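Local coordinates for protein polysaccharide deacetylase (Bacillus cereus, PDB 4HD5) that probably removes acetyl groups from N-acetylated polysaccharides by hydrolysing carbon-nitrogen bonds, and binds a zinc ion, at residues T82-E87 with K195-I200; R114-I119 with I137-Q142. One frame throughout, in Å; residues are numbered along the deposited sequence.

Contact 1. Residues T82-E87 with K195-I200; sequences TADGKE and KVNKPI
Asp84 and Asn197 meet across a small, partly exposed loop-to-loop interface between two domains: the turn after strand 72-81 of the N-terminal antiparallel sheet touches the segment that leads into strand 199-206 of the deacetylase barrel. The two segments bury only 221 Å² together, and the nearest CA atoms are those of Ala83 and Val196, 4.5 Å apart.

The one hydrogen bond between the segments runs from Asn197 ND2 to Asp84 OD1, at 3.1 Å with an N-H...O angle of 163°. The donor meets OD1 nearly along its C-O axis, and OD1 lies almost in the plane of the Asn197 amide, although amide and carboxylate planes are turned 37° apart. Both side chains place CG beside their own backbone N, anti to the carbonyl carbon, and from there they cross at about a right angle. Arg81 adds a second tie: its NH1 makes a salt bridge with Asp84 OD2 and a hydrogen bond with Asn197 OD1.

The Ala83 methyl points at the barrel segment and packs on backbone and amide atoms: CB lies 3.3 Å from Lys195 O, 3.6 Å from Val196 C and equally near Asn197 OD1. Ala83 CA lies 3.2 Å from Lys195 O in a CA-H...O contact bent to 122°. Thr82 adds looser packing, CG2 to Lys195 CB at 4.2 Å; its hydroxyl is engaged by Glu116 and Gln118.

With one Asp84 oxygen held by the Asn197 amide and the other by Arg81, the carboxylate has little freedom to rotate, and the nearby guanidinium probably favours its charged form; the contact is carried by directed polar bonds among Asp84, Asn197 and Arg81 more than by buried apolar area.

Contact 2. Residues R114-I119 with I137-Q142; sequences RGEFQI and IITFEQ
Strands 115-125 and 130-140 form an antiparallel beta hairpin, and this contact takes in its open end, where Gly115 pairs with Phe140 and Phe117 with Ile138. These are the hydrogen-bonded pairs. Gly115 N reaches Phe140 O at 2.6 Å, and Phe117 N reaches Ile138 O at 2.8 Å; the return bonds run from Phe140 N and Ile138 N. The Phe140 N-H comes from above the Gly115 carbonyl plane, whereas both Phe117-Ile138 bonds lie nearly along their C=O axes. The short strand axes make an angle of 157°.

On one face, the Phe117 and Phe140 rings cross at 80° between planes in an oblique pairing, with CE1 of Phe117 3.8 Å from CD1 of Phe140. Ile138 CG2 touches Phe117 CB and Ile119 CD1, and Phe105 and Phe110 set further rings edge-to-face against Phe117. This apolar face belongs to the four-stranded antiparallel sheet of the N-terminal domain, in which 130-140 is an outermost strand. On the other face, Gln118 and Ile137 lie side by side, CG to CD1 3.6 Å, and Glu116 packs its CB and CG against Thr139 OG1.

Beyond the last pair, Arg114 bends at chi3 (65°) and grips the carbonyl of Glu141 side-on: NE at 2.8 Å and NH2 at 3.1 Å both donate to Glu141 O, which lies in the guanidinium plane. Phe140 CB lies over one face of the guanidinium, toward its rim, while NH1 bonds to Ser58 O. A water accepts from Arg114 N and donates to Gln142 OE1, and Gln142 NE2 turns to the carbonyls of Ile193 and Val196.

From the N terminus, the chain runs through strand 72-81 into 82-87, the first half of contact 1, and then through strand 90-94 to 114-119. The hairpin returns at 137-142, closing contact 2 across 17 intervening residues. The chain then enters the barrel, and 195-200 closes the much longer loop of contact 1, so contact 2 is nested inside it. Contact 2 joins neighbouring strands within the N-terminal sheet; contact 1 ties that sheet to the barrel. Their centres are 10 Å apart, and they touch directly: besides polar pairs at both 82-87 and 195-200, Lys195 CE packs 3.6 Å from Glu116 OE1.

Contact 1. Residues T82-E87 with K195-I200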
ATOM      1  N   THR A  82       9.636  -0.813 -12.217  1.00 13.09           N
ATOM      2  CA  THR A  82       9.576   0.631 -12.019  1.00 13.43           C
ATOM      3  C   THR A  82      10.182   1.022 -10.669  1.00 13.48           C
ATOM      4  O   THR A  82      10.867   2.042 -10.567  1.00 12.95           O
ATOM      5  CB  THR A  82       8.124   1.142 -12.107  1.00 13.65           C
ATOM      6  OG1 THR A  82       7.601   0.867 -13.415  1.00 14.25           O
ATOM      7  CG2 THR A  82       8.043   2.638 -11.835  1.00 13.84           C
ATOM      8  N   ALA A  83       9.946   0.192  -9.653  1.00 13.08           N
ATOM      9  CA  ALA A  83      10.479   0.432  -8.318  1.00 13.47           C
ATOM     10  C   ALA A  83      12.008   0.437  -8.260  1.00 14.60           C
ATOM     11  O   ALA A  83      12.596   1.187  -7.490  1.00 15.00           O
ATOM     12  CB  ALA A  83       9.923  -0.587  -7.350  1.00 13.16           C
ATOM     13  N   ASP A  84      12.650  -0.391  -9.078  1.00 15.82           N
ATOM     14  CA  ASP A  84      14.111  -0.503  -9.074  1.00 16.96           C
ATOM     15  C   ASP A  84      14.779   0.492 -10.015  1.00 18.69           C
ATOM     16  O   ASP A  84      15.890   0.945  -9.760  1.00 19.14           O
ATOM     17  CB  ASP A  84      14.526  -1.921  -9.454  1.00 16.55           C
ATOM     18  CG  ASP A  84      14.064  -2.953  -8.450  1.00 15.53           C
ATOM     19  OD1 ASP A  84      14.004  -2.643  -7.243  1.00 15.38           O
ATOM     20  OD2 ASP A  84      13.760  -4.083  -8.874  1.00 15.04           O
ATOM     21  N   GLY A  85      14.110   0.817 -11.113  1.00 21.40           N
ATOM     22  CA  GLY A  85      14.646   1.764 -12.082  1.00 22.69           C
ATOM     23  C   GLY A  85      15.393   1.088 -13.215  1.00 23.87           C
ATOM     24  O   GLY A  85      15.825  -0.058 -13.098  1.00 21.61           O
ATOM     25  N   LYS A  86      15.536   1.827 -14.311  1.00 27.63           N
ATOM     26  CA  LYS A  86      16.148   1.345 -15.553  1.00 31.21           C
ATOM     27  C   LYS A  86      17.548   0.746 -15.371  1.00 32.09           C
ATOM     28  O   LYS A  86      17.919  -0.188 -16.084  1.00 34.33           O
ATOM     29  CB  LYS A  86      16.206   2.504 -16.557  1.00 34.08           C
ATOM     30  CG  LYS A  86      16.749   2.153 -17.933  1.00 37.19           C
ATOM     31  CD  LYS A  86      15.866   1.138 -18.634  1.00 39.55           C
ATOM     32  CE  LYS A  86      16.231   1.007 -20.104  1.00 41.46           C
ATOM     33  NZ  LYS A  86      15.796   2.181 -20.915  1.00 42.76           N
ATOM     34  N   GLU A  87      18.315   1.275 -14.418  1.00 32.61           N
ATOM     35  CA  GLU A  87      19.685   0.804 -14.179  1.00 33.91           C
ATOM     36  C   GLU A  87      19.762  -0.663 -13.747  1.00 32.11           C
ATOM     37  O   GLU A  87      20.808  -1.294 -13.885  1.00 30.46           O
ATOM     38  CB  GLU A  87      20.387   1.684 -13.135  1.00 36.13           C
ATOM     39  CG  GLU A  87      20.591   3.126 -13.578  1.00 38.67           C
ATOM     40  CD  GLU A  87      21.442   3.930 -12.610  1.00 42.28           C
ATOM     41  OE1 GLU A  87      21.350   3.700 -11.384  1.00 43.53           O
ATOM     42  OE2 GLU A  87      22.203   4.804 -13.078  1.00 46.42           O
ATOM     43  N   LYS A 195       4.497   0.470  -7.776  1.00  9.34           N
ATOM     44  CA  LYS A 195       5.634   1.240  -8.260  1.00 10.46           C
ATOM     45  C   LYS A 195       6.745   1.373  -7.213  1.00  9.94           C
ATOM     46  O   LYS A 195       7.787   1.931  -7.505  1.00 10.67           O
ATOM     47  CB  LYS A 195       5.168   2.628  -8.716  1.00 11.82           C
ATOM     48  CG  LYS A 195       4.151   2.568  -9.859  1.00 13.48           C
ATOM     49  CD  LYS A 195       3.673   3.952 -10.264  1.00 15.19           C
ATOM     50  CE  LYS A 195       2.573   3.862 -11.309  1.00 16.93           C
ATOM     51  NZ  LYS A 195       1.946   5.194 -11.507  1.00 19.48           N
ATOM     52  N   VAL A 196       6.526   0.861  -6.006  1.00  9.29           N
ATOM     53  CA  VAL A 196       7.547   0.910  -4.952  1.00  8.95           C
ATOM     54  C   VAL A 196       7.877  -0.475  -4.435  1.00  8.85           C
ATOM     55  O   VAL A 196       7.096  -1.421  -4.595  1.00  8.64           O
ATOM     56  CB  VAL A 196       7.113   1.800  -3.760  1.00  8.66           C
ATOM     57  CG1 VAL A 196       6.704   3.180  -4.252  1.00  8.97           C
ATOM     58  CG2 VAL A 196       5.976   1.154  -2.973  1.00  8.39           C
ATOM     59  N   ASN A 197       9.042  -0.587  -3.801  1.00  9.23           N
ATOM     60  CA  ASN A 197       9.443  -1.826  -3.163  1.00  9.25           C
ATOM     61  C   ASN A 197       8.796  -1.992  -1.796  1.00  8.65           C
ATOM     62  O   ASN A 197       8.750  -1.055  -1.008  1.00  8.35           O
ATOM     63  CB  ASN A 197      10.966  -1.904  -3.041  1.00 10.12           C
ATOM     64  CG  ASN A 197      11.630  -2.235  -4.365  1.00 11.07           C
ATOM     65  OD1 ASN A 197      11.159  -3.097  -5.117  1.00 11.51           O
ATOM     66  ND2 ASN A 197      12.718  -1.550  -4.663  1.00 11.73           N
ATOM     67  N   LYS A 198       8.287  -3.196  -1.547  1.00  8.40           N
ATOM     68  CA  LYS A 198       7.758  -3.599  -0.251  1.00  8.11           C
ATOM     69  C   LYS A 198       6.850  -2.549   0.360  1.00  7.20           C
ATOM     70  O   LYS A 198       7.145  -2.002   1.422  1.00  6.90           O
ATOM     71  CB  LYS A 198       8.901  -3.929   0.698  1.00  9.25           C
ATOM     72  CG  LYS A 198       9.705  -5.155   0.300  1.00 11.01           C
ATOM     73  CD  LYS A 198      10.949  -5.246   1.170  1.00 12.63           C
ATOM     74  CE  LYS A 198      11.928  -6.274   0.644  1.00 14.68           C
ATOM     75  NZ  LYS A 198      13.066  -6.432   1.583  1.00 15.81           N
ATOM     76  N   PRO A 199       5.734  -2.268  -0.310  1.00  6.41           N
ATOM     77  CA  PRO A 199       4.787  -1.286   0.199  1.00  5.92           C
ATOM     78  C   PRO A 199       4.131  -1.789   1.476  1.00  5.33           C
ATOM     79  O   PRO A 199       3.890  -2.989   1.620  1.00  5.31           O
ATOM     80  CB  PRO A 199       3.768  -1.163  -0.940  1.00  6.12           C
ATOM     81  CG  PRO A 199       3.849  -2.454  -1.671  1.00  6.36           C
ATOM     82  CD  PRO A 199       5.283  -2.873  -1.581  1.00  6.76           C
ATOM     83  N   ILE A 200       3.902  -0.893   2.420  1.00  4.74           N
ATOM     84  CA  ILE A 200       3.250  -1.251   3.668  1.00  4.31           C
ATOM     85  C   ILE A 200       2.540  -0.020   4.229  1.00  3.99           C
ATOM     86  O   ILE A 200       2.989   1.106   4.031  1.00  3.89           O
ATOM     87  CB  ILE A 200       4.261  -1.833   4.691  1.00  4.34           C
ATOM     88  CG1 ILE A 200       3.549  -2.385   5.927  1.00  4.27           C
ATOM     89  CG2 ILE A 200       5.316  -0.812   5.097  1.00  4.41           C
ATOM     90  CD1 ILE A 200       4.379  -3.447   6.635  1.00  4.47           C
TER

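Contact 2. Residues R114-I119 with I137-Q142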
ATOM      1  N   ARG A 114       7.451  -8.575  -7.378  1.00 13.66           N
ATOM      2  CA  ARG A 114       6.273  -8.327  -8.199  1.00 12.66           C
ATOM      3  C   ARG A 114       6.123  -6.828  -8.416  1.00 11.54           C
ATOM      4  O   ARG A 114       7.084  -6.089  -8.252  1.00 10.85           O
ATOM      5  CB  ARG A 114       5.051  -8.959  -7.541  1.00 13.16           C
ATOM      6  CG  ARG A 114       5.184 -10.465  -7.368  1.00 14.07           C
ATOM      7  CD  ARG A 114       4.076 -11.033  -6.498  1.00 15.06           C
ATOM      8  NE  ARG A 114       2.766 -10.880  -7.120  1.00 15.93           N
ATOM      9  CZ  ARG A 114       2.203 -11.746  -7.966  1.00 17.27           C
ATOM     10  NH1 ARG A 114       2.808 -12.874  -8.310  1.00 17.95           N
ATOM     11  NH2 ARG A 114       1.006 -11.479  -8.471  1.00 18.25           N
ATOM     12  N   GLY A 115       4.937  -6.378  -8.822  1.00 10.68           N
ATOM     13  CA  GLY A 115       4.707  -4.973  -9.131  1.00 10.30           C
ATOM     14  C   GLY A 115       4.712  -4.681 -10.626  1.00 10.77           C
ATOM     15  O   GLY A 115       4.544  -5.575 -11.461  1.00 10.34           O
ATOM     16  N   GLU A 116       4.927  -3.413 -10.949  1.00 11.00           N
ATOM     17  CA  GLU A 116       4.918  -2.940 -12.315  1.00 12.48           C
ATOM     18  C   GLU A 116       6.268  -3.202 -12.996  1.00 12.53           C
ATOM     19  O   GLU A 116       7.320  -2.800 -12.495  1.00 12.09           O
ATOM     20  CB  GLU A 116       4.564  -1.443 -12.327  1.00 13.27           C
ATOM     21  CG  GLU A 116       4.674  -0.743 -13.670  1.00 14.43           C
ATOM     22  CD  GLU A 116       4.305   0.726 -13.565  1.00 15.65           C
ATOM     23  OE1 GLU A 116       3.104   1.031 -13.390  1.00 16.03           O
ATOM     24  OE2 GLU A 116       5.219   1.573 -13.645  1.00 16.03           O
ATOM     25  N   PHE A 117       6.212  -3.880 -14.144  1.00 13.41           N
ATOM     26  CA  PHE A 117       7.381  -4.125 -14.981  1.00 14.29           C
ATOM     27  C   PHE A 117       7.222  -3.364 -16.288  1.00 15.12           C
ATOM     28  O   PHE A 117       6.153  -3.406 -16.909  1.00 14.95           O
ATOM     29  CB  PHE A 117       7.511  -5.613 -15.317  1.00 14.85           C
ATOM     30  CG  PHE A 117       7.882  -6.476 -14.151  1.00 14.65           C
ATOM     31  CD1 PHE A 117       6.929  -6.844 -13.217  1.00 14.46           C
ATOM     32  CD2 PHE A 117       9.178  -6.948 -14.004  1.00 14.73           C
ATOM     33  CE1 PHE A 117       7.262  -7.648 -12.146  1.00 14.44           C
ATOM     34  CE2 PHE A 117       9.520  -7.758 -12.938  1.00 14.66           C
ATOM     35  CZ  PHE A 117       8.559  -8.109 -12.006  1.00 14.74           C
ATOM     36  N   GLN A 118       8.281  -2.675 -16.700  1.00 15.94           N
ATOM     37  CA  GLN A 118       8.310  -2.004 -17.993  1.00 17.86           C
ATOM     38  C   GLN A 118       9.112  -2.840 -18.967  1.00 17.30           C
ATOM     39  O   GLN A 118      10.154  -3.380 -18.613  1.00 16.02           O
ATOM     40  CB  GLN A 118       8.931  -0.623 -17.866  1.00 20.16           C
ATOM     41  CG  GLN A 118       8.202   0.258 -16.868  1.00 21.54           C
ATOM     42  CD  GLN A 118       8.575   1.718 -16.984  1.00 24.78           C
ATOM     43  OE1 GLN A 118       8.751   2.404 -15.977  1.00 27.26           O
ATOM     44  NE2 GLN A 118       8.704   2.205 -18.213  1.00 26.44           N
ATOM     45  N   ILE A 119       8.610  -2.944 -20.195  1.00 18.12           N
ATOM     46  CA  ILE A 119       9.231  -3.778 -21.218  1.00 18.75           C
ATOM     47  C   ILE A 119       9.611  -2.901 -22.404  1.00 20.40           C
ATOM     48  O   ILE A 119       8.766  -2.190 -22.959  1.00 19.82           O
ATOM     49  CB  ILE A 119       8.287  -4.896 -21.696  1.00 19.16           C
ATOM     50  CG1 ILE A 119       7.672  -5.646 -20.508  1.00 18.70           C
ATOM     51  CG2 ILE A 119       9.021  -5.860 -22.616  1.00 19.04           C
ATOM     52  CD1 ILE A 119       6.358  -6.322 -20.838  1.00 19.36           C
ATOM     53  N   ILE A 137       3.839  -2.288 -20.713  1.00 18.36           N
ATOM     54  CA  ILE A 137       3.765  -2.435 -19.263  1.00 17.19           C
ATOM     55  C   ILE A 137       2.986  -3.690 -18.914  1.00 15.94           C
ATOM     56  O   ILE A 137       1.946  -3.974 -19.506  1.00 15.91           O
ATOM     57  CB  ILE A 137       3.033  -1.247 -18.613  1.00 18.14           C
ATOM     58  CG1 ILE A 137       3.647   0.089 -19.056  1.00 18.92           C
ATOM     59  CG2 ILE A 137       3.043  -1.377 -17.092  1.00 17.26           C
ATOM     60  CD1 ILE A 137       5.048   0.327 -18.552  1.00 18.89           C
ATOM     61  N   ILE A 138       3.509  -4.436 -17.950  1.00 14.79           N
ATOM     62  CA  ILE A 138       2.809  -5.555 -17.340  1.00 13.79           C
ATOM     63  C   ILE A 138       2.951  -5.407 -15.823  1.00 12.70           C
ATOM     64  O   ILE A 138       4.035  -5.082 -15.324  1.00 11.94           O
ATOM     65  CB  ILE A 138       3.362  -6.920 -17.822  1.00 14.23           C
ATOM     66  CG1 ILE A 138       2.480  -8.063 -17.311  1.00 14.55           C
ATOM     67  CG2 ILE A 138       4.802  -7.121 -17.392  1.00 13.98           C
ATOM     68  CD1 ILE A 138       2.806  -9.405 -17.918  1.00 15.26           C
ATOM     69  N   THR A 139       1.857  -5.643 -15.105  1.00 11.83           N
ATOM     70  CA  THR A 139       1.821  -5.423 -13.662  1.00 11.07           C
ATOM     71  C   THR A 139       1.361  -6.670 -12.923  1.00 11.02           C
ATOM     72  O   THR A 139       0.216  -7.098 -13.045  1.00 11.14           O
ATOM     73  CB  THR A 139       0.935  -4.216 -13.327  1.00 10.70           C
ATOM     74  OG1 THR A 139       1.575  -3.034 -13.819  1.00 10.47           O
ATOM     75  CG2 THR A 139       0.695  -4.077 -11.809  1.00 10.28           C
ATOM     76  N   PHE A 140       2.288  -7.256 -12.174  1.00 10.92           N
ATOM     77  CA  PHE A 140       1.994  -8.348 -11.271  1.00 10.96           C
ATOM     78  C   PHE A 140       1.633  -7.722  -9.922  1.00 10.70           C
ATOM     79  O   PHE A 140       2.493  -7.150  -9.248  1.00  9.79           O
ATOM     80  CB  PHE A 140       3.207  -9.273 -11.135  1.00 11.17           C
ATOM     81  CG  PHE A 140       3.522 -10.052 -12.389  1.00 11.67           C
ATOM     82  CD1 PHE A 140       4.226  -9.465 -13.428  1.00 11.91           C
ATOM     83  CD2 PHE A 140       3.111 -11.373 -12.526  1.00 12.37           C
ATOM     84  CE1 PHE A 140       4.518 -10.179 -14.583  1.00 12.48           C
ATOM     85  CE2 PHE A 140       3.396 -12.095 -13.679  1.00 12.84           C
ATOM     86  CZ  PHE A 140       4.105 -11.493 -14.706  1.00 13.02           C
ATOM     87  N   GLU A 141       0.361  -7.802  -9.550  1.00 10.99           N
ATOM     88  CA  GLU A 141      -0.124  -7.152  -8.332  1.00 11.04           C
ATOM     89  C   GLU A 141       0.718  -7.591  -7.153  1.00 11.12           C
ATOM     90  O   GLU A 141       0.981  -8.778  -6.988  1.00 10.67           O
ATOM     91  CB  GLU A 141      -1.574  -7.533  -8.059  1.00 11.74           C
ATOM     92  CG  GLU A 141      -2.556  -6.996  -9.088  1.00 12.49           C
ATOM     93  CD  GLU A 141      -2.628  -5.488  -9.099  1.00 12.91           C
ATOM     94  OE1 GLU A 141      -2.308  -4.847  -8.073  1.00 12.13           O
ATOM     95  OE2 GLU A 141      -3.005  -4.937 -10.152  1.00 15.39           O
ATOM     96  N   GLN A 142       1.154  -6.645  -6.331  1.00 11.50           N
ATOM     97  CA  GLN A 142       1.827  -7.068  -5.105  1.00 11.70           C
ATOM     98  C   GLN A 142       0.946  -6.955  -3.880  1.00 11.17           C
ATOM     99  O   GLN A 142      -0.005  -6.165  -3.832  1.00 10.07           O
ATOM    100  CB  GLN A 142       3.207  -6.439  -4.896  1.00 13.04           C
ATOM    101  CG  GLN A 142       3.463  -5.022  -5.360  1.00 13.12           C
ATOM    102  CD  GLN A 142       4.913  -4.603  -5.101  1.00 13.67           C
ATOM    103  OE1 GLN A 142       5.789  -5.446  -4.872  1.00 15.63           O
ATOM    104  NE2 GLN A 142       5.174  -3.311  -5.149  1.00 12.50           N
TER
HETATM  105  O   HOH W   1       6.888  -8.201  -4.495  1.00 16.00           O